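Local coordinates for protein phytoene synthase (PDB 5IYS) that binds magnesium ions and two farnesyl thiodiphosphate molecules and probably joins two prenyl diphosphates head to head, as squalene and phytoene synthases do, at residues Phe51-Arg54 with Ala55-Ile59; Tyr184-Lys187 with Glu188-Thr191; Phe247-Arg250 with Glu251-Asn254; Arg257-His260 with Tyr261-Phe264. All blocks are in the same frame, centred on the assembly; numbering follows the deposited sequence.

Interaction 1 (Phe51-Arg54 with Ala55-Ile59). With MG (magnesium ion), chain E; MG (magnesium ion), chain F; FPS (S-[(2E,6E)-3,7,11-trimethyldodeca-2,6,10-trienyl] trihydrogen thiodiphosphate), chain H; FPS (S-[(2E,6E)-3,7,11-trimethyldodeca-2,6,10-trienyl] trihydrogen thiodiphosphate), chain G.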
loop_
_atom_site.group_PDB
_atom_site.type_symbol
_atom_site.label_atom_id
_atom_site.label_comp_id
_atom_site.label_asym_id
_atom_site.label_seq_id
_atom_site.Cartn_x
_atom_site.Cartn_y
_atom_site.Cartn_z
ATOM N N PHE A 51 9.378 7.377 2.494
ATOM C CA PHE A 51 9.208 8.149 1.268
ATOM C C PHE A 51 7.731 8.171 0.874
ATOM O O PHE A 51 7.164 9.252 0.651
ATOM C CB PHE A 51 10.061 7.581 0.139
ATOM C CG PHE A 51 9.684 8.118 -1.221
ATOM C CD1 PHE A 51 8.638 7.539 -1.931
ATOM C CD2 PHE A 51 10.334 9.232 -1.750
ATOM C CE1 PHE A 51 8.273 8.022 -3.201
ATOM C CE2 PHE A 51 9.988 9.729 -3.026
ATOM C CZ PHE A 51 8.924 9.142 -3.721
ATOM N N CYS A 52 7.087 7.004 0.881
ATOM C CA CYS A 52 5.662 6.944 0.503
ATOM C C CYS A 52 4.765 7.769 1.440
ATOM O O CYS A 52 3.815 8.451 1.018
ATOM C CB CYS A 52 5.188 5.494 0.488
ATOM S SG CYS A 52 5.953 4.502 -0.827
ATOM N N ARG A 53 4.936 7.527 2.732
ATOM C CA ARG A 53 4.132 8.213 3.760
ATOM C C ARG A 53 4.271 9.726 3.632
ATOM O O ARG A 53 3.276 10.457 3.727
ATOM C CB ARG A 53 4.565 7.738 5.158
ATOM C CG ARG A 53 3.730 8.191 6.369
ATOM C CD ARG A 53 2.228 8.394 6.132
ATOM N NE ARG A 53 1.463 7.151 6.052
ATOM C CZ ARG A 53 0.205 7.062 5.632
ATOM N NH1 ARG A 53 -0.457 8.141 5.214
ATOM N NH2 ARG A 53 -0.399 5.884 5.636
ATOM N N ARG A 54 5.477 10.197 3.329
ATOM C CA ARG A 54 5.697 11.646 3.190
ATOM C C ARG A 54 4.964 12.214 1.981
ATOM O O ARG A 54 4.221 13.202 2.103
ATOM C CB ARG A 54 7.193 12.003 3.135
ATOM C CG ARG A 54 7.422 13.462 2.749
ATOM C CD ARG A 54 8.908 13.827 2.598
ATOM N NE ARG A 54 9.646 13.626 3.837
ATOM C CZ ARG A 54 10.969 13.721 3.939
ATOM N NH1 ARG A 54 11.709 14.110 2.901
ATOM N NH2 ARG A 54 11.536 13.485 5.112
ATOM N N ALA A 55 5.034 11.506 0.849
ATOM C CA ALA A 55 4.369 11.964 -0.370
ATOM C C ALA A 55 2.862 12.007 -0.158
ATOM O O ALA A 55 2.168 12.899 -0.657
ATOM C CB ALA A 55 4.702 11.055 -1.548
ATOM N N ASP A 56 2.341 11.010 0.539
ATOM C CA ASP A 56 0.894 10.880 0.697
ATOM C C ASP A 56 0.296 11.866 1.709
ATOM O O ASP A 56 -0.859 12.306 1.583
ATOM C CB ASP A 56 0.545 9.460 1.119
ATOM C CG ASP A 56 -0.952 9.267 1.320
ATOM O OD1 ASP A 56 -1.677 8.974 0.337
ATOM O OD2 ASP A 56 -1.386 9.386 2.480
ATOM N N ASP A 57 1.045 12.129 2.771
ATOM C CA ASP A 57 0.560 13.018 3.821
ATOM C C ASP A 57 0.540 14.435 3.272
ATOM O O ASP A 57 -0.429 15.175 3.473
ATOM C CB ASP A 57 1.487 12.951 5.025
ATOM C CG ASP A 57 1.156 11.793 5.929
ATOM O OD1 ASP A 57 0.132 11.125 5.667
ATOM O OD2 ASP A 57 1.924 11.552 6.882
ATOM N N LEU A 58 1.580 14.773 2.518
ATOM C CA LEU A 58 1.622 16.044 1.787
ATOM C C LEU A 58 0.302 16.391 1.087
ATOM O O LEU A 58 -0.191 17.525 1.169
ATOM C CB LEU A 58 2.762 16.027 0.773
ATOM C CG LEU A 58 4.133 16.328 1.361
ATOM C CD1 LEU A 58 5.203 16.255 0.271
ATOM C CD2 LEU A 58 4.165 17.710 2.009
ATOM N N ILE A 59 -0.290 15.414 0.410
ATOM C CA ILE A 59 -1.498 15.673 -0.369
ATOM C C ILE A 59 -2.761 15.454 0.456
ATOM O O ILE A 59 -3.533 16.394 0.641
ATOM C CB ILE A 59 -1.509 14.872 -1.680
ATOM C CG1 ILE A 59 -0.315 15.317 -2.526
ATOM C CG2 ILE A 59 -2.811 15.089 -2.458
ATOM C CD1 ILE A 59 -0.140 16.833 -2.599
HETATM MG MG MG E . -3.651 8.861 -0.351
HETATM MG MG MG F . -3.561 9.159 2.899
HETATM C C1 FPS H . -2.484 4.669 1.857
HETATM S S1 FPS H . -3.987 4.647 0.931
HETATM C C2 FPS H . -1.435 5.437 1.090
HETATM C C3 FPS H . -0.842 5.012 -0.040
HETATM C C4 FPS H . -1.225 3.742 -0.752
HETATM C C5 FPS H . 0.228 5.893 -0.643
HETATM C C6 FPS H . 1.530 5.824 0.154
HETATM C C7 FPS H . 1.906 4.384 0.455
HETATM C C8 FPS H . 2.283 4.004 1.685
HETATM C C10 FPS H . 2.576 2.537 1.890
HETATM C C9 FPS H . 2.315 4.980 2.830
HETATM C C11 FPS H . 4.033 2.185 1.685
HETATM C C12 FPS H . 4.150 0.819 2.347
HETATM C C13 FPS H . 5.277 0.083 2.368
HETATM C C14 FPS H . 6.564 0.529 1.746
HETATM C C15 FPS H . 5.233 -1.254 3.038
HETATM P PA FPS H . -4.899 6.281 1.745
HETATM O O1A FPS H . -4.069 7.484 1.493
HETATM O O2A FPS H . -6.333 6.469 1.039
HETATM O O3A FPS H . -5.276 5.907 3.277
HETATM P PB FPS H . -4.644 6.485 4.620
HETATM O O1B FPS H . -5.777 7.203 5.303
HETATM O O2B FPS H . -3.504 7.455 4.395
HETATM O O3B FPS H . -4.143 5.292 5.407
HETATM C C1 FPS G . -1.695 1.237 3.158
HETATM S S1 FPS G . -0.458 2.277 3.838
HETATM C C2 FPS G . -0.992 0.636 1.955
HETATM C C3 FPS G . -1.593 0.346 0.788
HETATM C C4 FPS G . -3.064 0.579 0.603
HETATM C C5 FPS G . -0.816 -0.255 -0.367
HETATM C C6 FPS G . 0.672 -0.475 -0.102
HETATM C C7 FPS G . 1.215 -1.415 -1.160
HETATM C C8 FPS G . 2.157 -2.336 -0.886
HETATM C C10 FPS G . 2.708 -3.131 -2.050
HETATM C C9 FPS G . 2.724 -2.553 0.496
HETATM C C11 FPS G . 2.541 -4.625 -1.762
HETATM C C12 FPS G . 3.243 -5.462 -2.819
HETATM C C13 FPS G . 4.504 -5.938 -2.711
HETATM C C14 FPS G . 5.082 -6.786 -3.815
HETATM C C15 FPS G . 5.357 -5.676 -1.496
HETATM P PA FPS G . -0.847 2.731 5.814
HETATM O O1A FPS G . 0.386 3.026 6.548
HETATM O O2A FPS G . -1.630 4.138 5.655
HETATM O O3A FPS G . -1.858 1.750 6.565
HETATM P PB FPS G . -3.436 2.102 6.406
HETATM O O1B FPS G . -3.914 2.931 7.567
HETATM O O2B FPS G . -4.076 0.742 6.260
HETATM O O3B FPS G . -3.759 2.906 5.165
HETATM O O HOH W 1 -2.827 10.607 4.186
HETATM O O HOH W 2 -5.962 8.824 -0.776
HETATM O O HOH W 3 -3.130 7.004 -1.653
HETATM O O HOH W 4 -3.173 10.304 -1.909
HETATM O O HOH W 5 -5.677 9.471 3.786
#
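R53 and D57, one helical turn apart on helix 39-60, form a salt bridge in which R53 NH1 donates to D57 OD1 over 3.1 Å. The acceptor lies near the guanidinium plane, while the nitrogen stands 34° out of the carboxylate plane on its syn side. R53 NH1 also donates a nearly straight bond (168°) to O2B of the chain H thiodiphosphate at 3.2 Å. D56 runs alongside R53, its carboxylate almost perpendicular to the guanidinium, and bridges two magnesium ions: D56 OD1 binds one at 2.1 Å and OD2 the other at 2.2 Å. D60 also binds magnesium; with D56 and D57 it fits the DDxxD pattern of the family, D57 here pairing with R53. The R53 chain leaves with CG anti to the backbone N (chi1 -172°) and then bends at chi2 and chi3; Y49 OH holds NE. C9 of the chain H ligand covers one guanidinium face, and C52 CB meets C7 of the same ligand at 3.5 Å. Away from the site, R54 pairs with D86. Two metals and an arginine sharing one diphosphate would neutralise much of its charge, consistent with ionisation of an allylic diphosphate in this family.

Interaction 2 (Tyr184-Lys187 with Glu188-Thr191); sequences YLTK and EDMT
T186 turns its hydroxyl over the first turn of helix 187-193, where OG1 meets both the backbone N and the carboxylate of D189. This is an N-cap: D189 N donates to T186 OG1 over 2.9 Å with an angle of 157° at the hydrogen. T186 OG1 in turn makes a weak bond to D189 OD2 (2.9 Å). The hydroxyl reaches the helix end because it sits between the backbone N and the carbonyl carbon of its own residue (chi1 73°). Water 6 bridges the same corner, supplying the link from T186 N, from which it accepts, to D189 OD2, to which it donates at 2.6 Å. That carboxylate also forms a salt bridge with R125, and the amine of K187 pairs with E123, so the helix start is fastened to E123 in the loop after helix 104-116 and to R125 at the start of helix 125-143.

On another side of the turn, L185 and M190 cross at about a right angle and pack against L212 of helix 207-227, joining the capped turn to the helical bundle. Farther along, T191 N donates to K187 O, which also receives a bond from water 7. The apolar pair meets through its ends alone, L185 CD1 lying 4.0 Å from M190 CE.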
loop_
_atom_site.group_PDB
_atom_site.type_symbol
_atom_site.label_atom_id
_atom_site.label_comp_id
_atom_site.label_asym_id
_atom_site.label_seq_id
_atom_site.Cartn_x
_atom_site.Cartn_y
_atom_site.Cartn_z
ATOM N N TYR A 184 -14.065 6.847 -4.540
ATOM C CA TYR A 184 -13.261 5.930 -5.354
ATOM C C TYR A 184 -14.067 4.863 -6.091
ATOM O O TYR A 184 -13.607 4.276 -7.068
ATOM C CB TYR A 184 -12.180 5.287 -4.467
ATOM C CG TYR A 184 -11.144 6.289 -4.002
ATOM C CD1 TYR A 184 -10.058 6.623 -4.810
ATOM C CD2 TYR A 184 -11.274 6.935 -2.771
ATOM C CE1 TYR A 184 -9.120 7.534 -4.396
ATOM C CE2 TYR A 184 -10.332 7.848 -2.341
ATOM C CZ TYR A 184 -9.249 8.131 -3.156
ATOM O OH TYR A 184 -8.295 9.030 -2.725
ATOM N N LEU A 185 -15.229 4.504 -5.565
ATOM C CA LEU A 185 -16.097 3.571 -6.277
ATOM C C LEU A 185 -16.413 4.143 -7.667
ATOM O O LEU A 185 -16.469 5.360 -7.832
ATOM C CB LEU A 185 -17.400 3.362 -5.496
ATOM C CG LEU A 185 -17.240 2.909 -4.045
ATOM C CD1 LEU A 185 -18.617 2.847 -3.372
ATOM C CD2 LEU A 185 -16.524 1.560 -3.956
ATOM N N THR A 186 -16.495 3.280 -8.673
ATOM C CA THR A 186 -16.579 3.763 -10.036
ATOM C C THR A 186 -17.993 4.212 -10.388
ATOM O O THR A 186 -18.987 3.722 -9.838
ATOM C CB THR A 186 -16.033 2.767 -11.072
ATOM O OG1 THR A 186 -16.939 1.669 -11.237
ATOM C CG2 THR A 186 -14.661 2.247 -10.642
ATOM N N LYS A 187 -18.071 5.233 -11.230
ATOM C CA LYS A 187 -19.363 5.608 -11.795
ATOM C C LYS A 187 -20.105 4.437 -12.428
ATOM O O LYS A 187 -21.293 4.220 -12.183
ATOM C CB LYS A 187 -19.189 6.762 -12.768
ATOM C CG LYS A 187 -18.877 8.054 -12.059
ATOM C CD LYS A 187 -18.936 9.223 -13.033
ATOM C CE LYS A 187 -18.413 10.508 -12.393
ATOM N NZ LYS A 187 -17.918 11.430 -13.455
ATOM N N GLU A 188 -19.368 3.599 -13.141
ATOM C CA GLU A 188 -19.964 2.451 -13.790
ATOM C C GLU A 188 -20.519 1.414 -12.819
ATOM O O GLU A 188 -21.648 0.941 -12.989
ATOM C CB GLU A 188 -18.984 1.882 -14.807
ATOM C CG GLU A 188 -18.837 0.380 -14.835
ATOM C CD GLU A 188 -17.742 -0.028 -15.804
ATOM O OE1 GLU A 188 -16.632 -0.386 -15.342
ATOM O OE2 GLU A 188 -17.966 0.141 -17.024
ATOM N N ASP A 189 -19.792 1.167 -11.729
ATOM C CA ASP A 189 -20.291 0.300 -10.670
ATOM C C ASP A 189 -21.521 0.855 -9.959
ATOM O O ASP A 189 -22.480 0.127 -9.721
ATOM C CB ASP A 189 -19.174 -0.039 -9.681
ATOM C CG ASP A 189 -18.248 -1.117 -10.216
ATOM O OD1 ASP A 189 -18.788 -2.089 -10.788
ATOM O OD2 ASP A 189 -17.006 -1.016 -10.038
ATOM N N MET A 190 -21.480 2.132 -9.597
ATOM C CA MET A 190 -22.619 2.775 -8.950
ATOM C C MET A 190 -23.891 2.648 -9.788
ATOM O O MET A 190 -24.950 2.303 -9.258
ATOM C CB MET A 190 -22.320 4.253 -8.752
ATOM C CG MET A 190 -20.921 4.506 -8.253
ATOM S SD MET A 190 -21.016 5.487 -6.753
ATOM C CE MET A 190 -21.576 4.179 -5.668
ATOM N N THR A 191 -23.743 2.815 -11.101
ATOM C CA THR A 191 -24.841 2.590 -12.042
ATOM C C THR A 191 -25.267 1.114 -12.141
ATOM O O THR A 191 -26.457 0.808 -12.032
ATOM C CB THR A 191 -24.504 3.175 -13.425
ATOM O OG1 THR A 191 -24.254 4.581 -13.297
ATOM C CG2 THR A 191 -25.633 2.939 -14.408
HETATM O O HOH W 6 -16.220 0.348 -8.020
HETATM O O HOH W 7 -22.536 6.459 -11.707
#

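Interaction 3 (Phe247-Arg250 with Glu251-Asn254); sequences FIYR and EQLN. With FPS (S-[(2E,6E)-3,7,11-trimethyldodeca-2,6,10-trienyl] trihydrogen thiodiphosphate), chain G.
Helix 236-258 changes its hydrogen bonding between F247-R250 and E251-N254. E251 N still donates to F247 O in the alpha-helical pattern at 3.0 Å, but Q252 N turns to Y249 O and L253 N to R250 O, two successive i to i-3 bonds that form a short tightened, 3-10-like turn within the long helix. Both of these donors stand well above the plane of the carbonyl they use.

Y249 O takes a second bond, this one from the Q252 side chain. Q252 NE2 lies 3.1 Å from Y249 O, in the carbonyl plane and on a lone pair, with the oxygen close to the amide plane in turn. Q252 starts with CG beside its backbone N (chi1 -53°) and then runs extended, which brings the amide back over the tyrosine of the preceding turn. There Q252 NE2 sits 3.2 Å above the centre of the Y249 ring, the amide and ring planes 71° apart, an amino-aromatic contact. R172 holds the other end of the amide at OE1.

R250, bent at chi3, places NH2 3.5 Å above the centre of the F247 ring, while E251 pairs with R274 of helix 272-287. Y249 itself points into the ligand pocket, where N169 also bonds its hydroxyl; Y249 OH donates to O2B of the chain G thiodiphosphate over 2.8 Å.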
loop_
_atom_site.group_PDB
_atom_site.type_symbol
_atom_site.label_atom_id
_atom_site.label_comp_id
_atom_site.label_asym_id
_atom_site.label_seq_id
_atom_site.Cartn_x
_atom_site.Cartn_y
_atom_site.Cartn_z
ATOM N N PHE A 247 -1.879 -11.005 4.267
ATOM C CA PHE A 247 -2.981 -11.606 5.029
ATOM C C PHE A 247 -3.549 -10.613 6.039
ATOM O O PHE A 247 -4.776 -10.470 6.183
ATOM C CB PHE A 247 -2.500 -12.841 5.794
ATOM C CG PHE A 247 -2.542 -14.128 4.999
ATOM C CD1 PHE A 247 -1.808 -14.268 3.836
ATOM C CD2 PHE A 247 -3.110 -15.270 5.567
ATOM C CE1 PHE A 247 -1.755 -15.508 3.149
ATOM C CE2 PHE A 247 -3.042 -16.501 4.926
ATOM C CZ PHE A 247 -2.379 -16.614 3.701
ATOM N N ILE A 248 -2.663 -9.873 6.696
ATOM C CA ILE A 248 -3.157 -8.847 7.625
ATOM C C ILE A 248 -3.998 -7.791 6.902
ATOM O O ILE A 248 -5.052 -7.391 7.406
ATOM C CB ILE A 248 -2.019 -8.254 8.478
ATOM C CG1 ILE A 248 -1.547 -9.339 9.449
ATOM C CG2 ILE A 248 -2.431 -6.996 9.257
ATOM C CD1 ILE A 248 -0.103 -9.162 9.921
ATOM N N TYR A 249 -3.514 -7.283 5.766
ATOM C CA TYR A 249 -4.276 -6.249 5.079
ATOM C C TYR A 249 -5.623 -6.800 4.575
ATOM O O TYR A 249 -6.655 -6.152 4.756
ATOM C CB TYR A 249 -3.461 -5.584 3.963
ATOM C CG TYR A 249 -3.776 -4.117 3.874
ATOM C CD1 TYR A 249 -3.308 -3.233 4.839
ATOM C CD2 TYR A 249 -4.638 -3.640 2.897
ATOM C CE1 TYR A 249 -3.579 -1.888 4.759
ATOM C CE2 TYR A 249 -4.935 -2.284 2.800
ATOM C CZ TYR A 249 -4.416 -1.429 3.748
ATOM O OH TYR A 249 -4.725 -0.103 3.692
ATOM N N ARG A 250 -5.614 -8.019 4.041
ATOM C CA ARG A 250 -6.809 -8.632 3.446
ATOM C C ARG A 250 -7.904 -8.856 4.483
ATOM O O ARG A 250 -9.098 -8.857 4.169
ATOM C CB ARG A 250 -6.470 -10.003 2.839
ATOM C CG ARG A 250 -7.692 -10.703 2.248
ATOM C CD ARG A 250 -7.269 -11.957 1.470
ATOM N NE ARG A 250 -6.666 -12.910 2.400
ATOM C CZ ARG A 250 -6.196 -14.099 2.044
ATOM N NH1 ARG A 250 -6.236 -14.458 0.765
ATOM N NH2 ARG A 250 -5.618 -14.888 2.949
ATOM N N GLU A 251 -7.466 -9.213 5.685
ATOM C CA GLU A 251 -8.367 -9.404 6.828
ATOM C C GLU A 251 -9.319 -8.250 7.091
ATOM O O GLU A 251 -10.449 -8.459 7.552
ATOM C CB GLU A 251 -7.534 -9.714 8.089
ATOM C CG GLU A 251 -8.385 -9.860 9.354
ATOM C CD GLU A 251 -9.151 -11.171 9.423
ATOM O OE1 GLU A 251 -8.936 -12.058 8.568
ATOM O OE2 GLU A 251 -10.021 -11.292 10.317
ATOM N N GLN A 252 -8.937 -7.036 6.702
ATOM C CA GLN A 252 -9.863 -5.921 6.868
ATOM C C GLN A 252 -11.161 -6.031 6.082
ATOM O O GLN A 252 -12.163 -5.410 6.460
ATOM C CB GLN A 252 -9.194 -4.579 6.573
ATOM C CG GLN A 252 -7.915 -4.414 7.395
ATOM C CD GLN A 252 -7.152 -3.179 6.998
ATOM O OE1 GLN A 252 -7.241 -2.144 7.662
ATOM N NE2 GLN A 252 -6.545 -3.227 5.822
ATOM N N LEU A 253 -11.150 -6.785 4.982
ATOM C CA LEU A 253 -12.407 -7.069 4.291
ATOM C C LEU A 253 -13.374 -7.815 5.217
ATOM O O LEU A 253 -14.570 -7.522 5.237
ATOM C CB LEU A 253 -12.172 -7.872 3.002
ATOM C CG LEU A 253 -11.288 -7.175 1.943
ATOM C CD1 LEU A 253 -11.032 -8.179 0.834
ATOM C CD2 LEU A 253 -11.968 -5.943 1.376
ATOM N N ASN A 254 -12.884 -8.830 5.912
ATOM C CA ASN A 254 -13.746 -9.607 6.815
ATOM C C ASN A 254 -14.274 -8.823 8.000
ATOM O O ASN A 254 -15.407 -9.025 8.433
ATOM C CB ASN A 254 -13.042 -10.873 7.285
ATOM C CG ASN A 254 -13.134 -11.982 6.263
ATOM O OD1 ASN A 254 -13.920 -11.910 5.319
ATOM N ND2 ASN A 254 -12.285 -12.985 6.404
HETATM C C1 FPS G . -1.695 1.237 3.158
HETATM S S1 FPS G . -0.458 2.277 3.838
HETATM C C2 FPS G . -0.992 0.636 1.955
HETATM C C3 FPS G . -1.593 0.346 0.788
HETATM C C4 FPS G . -3.064 0.579 0.603
HETATM C C5 FPS G . -0.816 -0.255 -0.367
HETATM C C6 FPS G . 0.672 -0.475 -0.102
HETATM C C7 FPS G . 1.215 -1.415 -1.160
HETATM C C8 FPS G . 2.157 -2.336 -0.886
HETATM C C10 FPS G . 2.708 -3.131 -2.050
HETATM C C9 FPS G . 2.724 -2.553 0.496
HETATM C C11 FPS G . 2.541 -4.625 -1.762
HETATM C C12 FPS G . 3.243 -5.462 -2.819
HETATM C C13 FPS G . 4.504 -5.938 -2.711
HETATM C C14 FPS G . 5.082 -6.786 -3.815
HETATM C C15 FPS G . 5.357 -5.676 -1.496
HETATM P PA FPS G . -0.847 2.731 5.814
HETATM O O1A FPS G . 0.386 3.026 6.548
HETATM O O2A FPS G . -1.630 4.138 5.655
HETATM O O3A FPS G . -1.858 1.750 6.565
HETATM P PB FPS G . -3.436 2.102 6.406
HETATM O O1B FPS G . -3.914 2.931 7.567
HETATM O O2B FPS G . -4.076 0.742 6.260
HETATM O O3B FPS G . -3.759 2.906 5.165
#

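Interaction 4 (Arg257-His260 with Tyr261-Phe264)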
loop_
_atom_site.group_PDB
_atom_site.type_symbol
_atom_site.label_atom_id
_atom_site.label_comp_id
_atom_site.label_asym_id
_atom_site.label_seq_id
_atom_site.Cartn_x
_atom_site.Cartn_y
_atom_site.Cartn_z
ATOM N N ARG A 257 -17.271 -6.867 6.727
ATOM C CA ARG A 257 -18.380 -7.814 6.665
ATOM C C ARG A 257 -18.937 -8.117 8.064
ATOM O O ARG A 257 -20.146 -8.076 8.271
ATOM C CB ARG A 257 -17.929 -9.103 5.981
ATOM C CG ARG A 257 -17.632 -8.966 4.517
ATOM C CD ARG A 257 -16.971 -10.229 4.019
ATOM N NE ARG A 257 -16.842 -10.245 2.569
ATOM C CZ ARG A 257 -15.710 -10.488 1.924
ATOM N NH1 ARG A 257 -14.617 -10.795 2.611
ATOM N NH2 ARG A 257 -15.685 -10.525 0.597
ATOM N N LYS A 258 -18.068 -8.382 9.039
ATOM C CA LYS A 258 -18.521 -8.765 10.374
ATOM C C LYS A 258 -19.300 -7.635 11.021
ATOM O O LYS A 258 -20.216 -7.887 11.804
ATOM C CB LYS A 258 -17.360 -9.162 11.293
ATOM C CG LYS A 258 -16.666 -10.473 10.932
ATOM C CD LYS A 258 -17.648 -11.573 10.540
ATOM C CE LYS A 258 -17.910 -11.615 9.028
ATOM N NZ LYS A 258 -16.675 -11.950 8.243
ATOM N N GLN A 259 -18.915 -6.395 10.737
ATOM C CA GLN A 259 -19.634 -5.232 11.247
ATOM C C GLN A 259 -20.811 -4.885 10.342
ATOM O O GLN A 259 -21.343 -3.774 10.374
ATOM C CB GLN A 259 -18.685 -4.042 11.414
ATOM C CG GLN A 259 -17.607 -4.263 12.500
ATOM C CD GLN A 259 -16.625 -3.100 12.607
ATOM O OE1 GLN A 259 -15.685 -3.122 13.416
ATOM N NE2 GLN A 259 -16.782 -2.119 11.727
ATOM N N HIS A 260 -21.199 -5.861 9.524
ATOM C CA HIS A 260 -22.387 -5.776 8.669
ATOM C C HIS A 260 -22.329 -4.604 7.683
ATOM O O HIS A 260 -23.336 -3.917 7.442
ATOM C CB HIS A 260 -23.690 -5.794 9.489
ATOM C CG HIS A 260 -23.692 -6.787 10.613
ATOM N ND1 HIS A 260 -23.663 -8.153 10.408
ATOM C CD2 HIS A 260 -23.686 -6.607 11.955
ATOM C CE1 HIS A 260 -23.618 -8.771 11.577
ATOM N NE2 HIS A 260 -23.624 -7.856 12.530
ATOM N N TYR A 261 -21.156 -4.440 7.064
ATOM C CA TYR A 261 -20.952 -3.428 6.048
ATOM C C TYR A 261 -21.138 -2.020 6.606
ATOM O O TYR A 261 -21.845 -1.196 6.032
ATOM C CB TYR A 261 -21.876 -3.681 4.864
ATOM C CG TYR A 261 -21.695 -5.060 4.281
ATOM C CD1 TYR A 261 -20.593 -5.361 3.483
ATOM C CD2 TYR A 261 -22.502 -6.108 4.701
ATOM C CE1 TYR A 261 -20.389 -6.654 3.012
ATOM C CE2 TYR A 261 -22.332 -7.388 4.212
ATOM C CZ TYR A 261 -21.279 -7.664 3.375
ATOM O OH TYR A 261 -21.146 -8.953 2.899
ATOM N N SER A 262 -20.557 -1.776 7.772
ATOM C CA SER A 262 -20.378 -0.409 8.256
ATOM C C SER A 262 -19.489 0.398 7.304
ATOM O O SER A 262 -18.473 -0.113 6.794
ATOM C CB SER A 262 -19.748 -0.434 9.648
ATOM O OG SER A 262 -18.533 -1.171 9.620
ATOM N N LEU A 263 -19.852 1.664 7.105
ATOM C CA LEU A 263 -19.141 2.525 6.170
ATOM C C LEU A 263 -18.107 3.392 6.882
ATOM O O LEU A 263 -17.188 3.920 6.250
ATOM C CB LEU A 263 -20.130 3.392 5.386
ATOM C CG LEU A 263 -21.196 2.610 4.607
ATOM C CD1 LEU A 263 -22.256 3.521 4.014
ATOM C CD2 LEU A 263 -20.596 1.708 3.529
ATOM N N PHE A 264 -18.226 3.486 8.203
ATOM C CA PHE A 264 -17.318 4.300 9.009
ATOM C C PHE A 264 -16.601 3.451 10.047
ATOM O O PHE A 264 -17.050 2.358 10.387
ATOM C CB PHE A 264 -18.054 5.429 9.736
ATOM C CG PHE A 264 -18.591 6.486 8.825
ATOM C CD1 PHE A 264 -19.851 6.349 8.260
ATOM C CD2 PHE A 264 -17.837 7.618 8.527
ATOM C CE1 PHE A 264 -20.350 7.325 7.417
ATOM C CE2 PHE A 264 -18.328 8.579 7.669
ATOM C CZ PHE A 264 -19.567 8.411 7.085
#
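Positive phi at both H260 (59°) and Y261 (63°) reverses the chain at the end of helix 236-258 and carries Y261 back beside R257. H260 is the C-prime residue of a Schellman motif, in which H260 N donates to R257 O at 2.8 Å and Y261 N reaches back to V256 O. The tyrosine ring then lies across the arginine stem: CA of R257 stands 4.3 Å above one face, offset toward the rim, and CG of R257 comes within 3.9 Å of Y261 CE1. The guanidinium is nearly perpendicular to the ring and does not stack on it. It pairs with E214 and E221 of helix 207-227, and Y261 OH shares E214 with it.

Beyond the turn, Q259 extends its amide to S262, Q259 NE2 donating to S262 OG over 2.9 Å with the oxygen in the amide plane. A weak backbone bond from S262 N to Q259 O spans the same residues. S262 OG has N266 as a further partner. The helix end is tied through the shared carboxylate of E214, and through E221, to helix 207-227; both glutamates would probably balance the arginine charge, and E214 would also polarise the phenol.

Interactions 1 and 3 face the substrate site from opposite sides of the chain's centre, their own centres 23 Å apart, and both border the chain G thiodiphosphate. Interaction 1 brings D56, a magnesium-binding aspartate of helix 39-60; interaction 3 brings a tyrosine of helix 236-258 close to N169, a residue of another magnesium site. Interaction 4 ends the same helix 13 Å from interaction 3, centre to centre, and N254 and R257 link the two by a side-chain hydrogen bond. Interaction 2 is more peripheral: the L185 side chain is about 11 Å from a magnesium ion and 12 Å from a bound thiodiphosphate. Its nearest atoms are about 7 Å from those of interaction 4, and helix 207-227 packs against both.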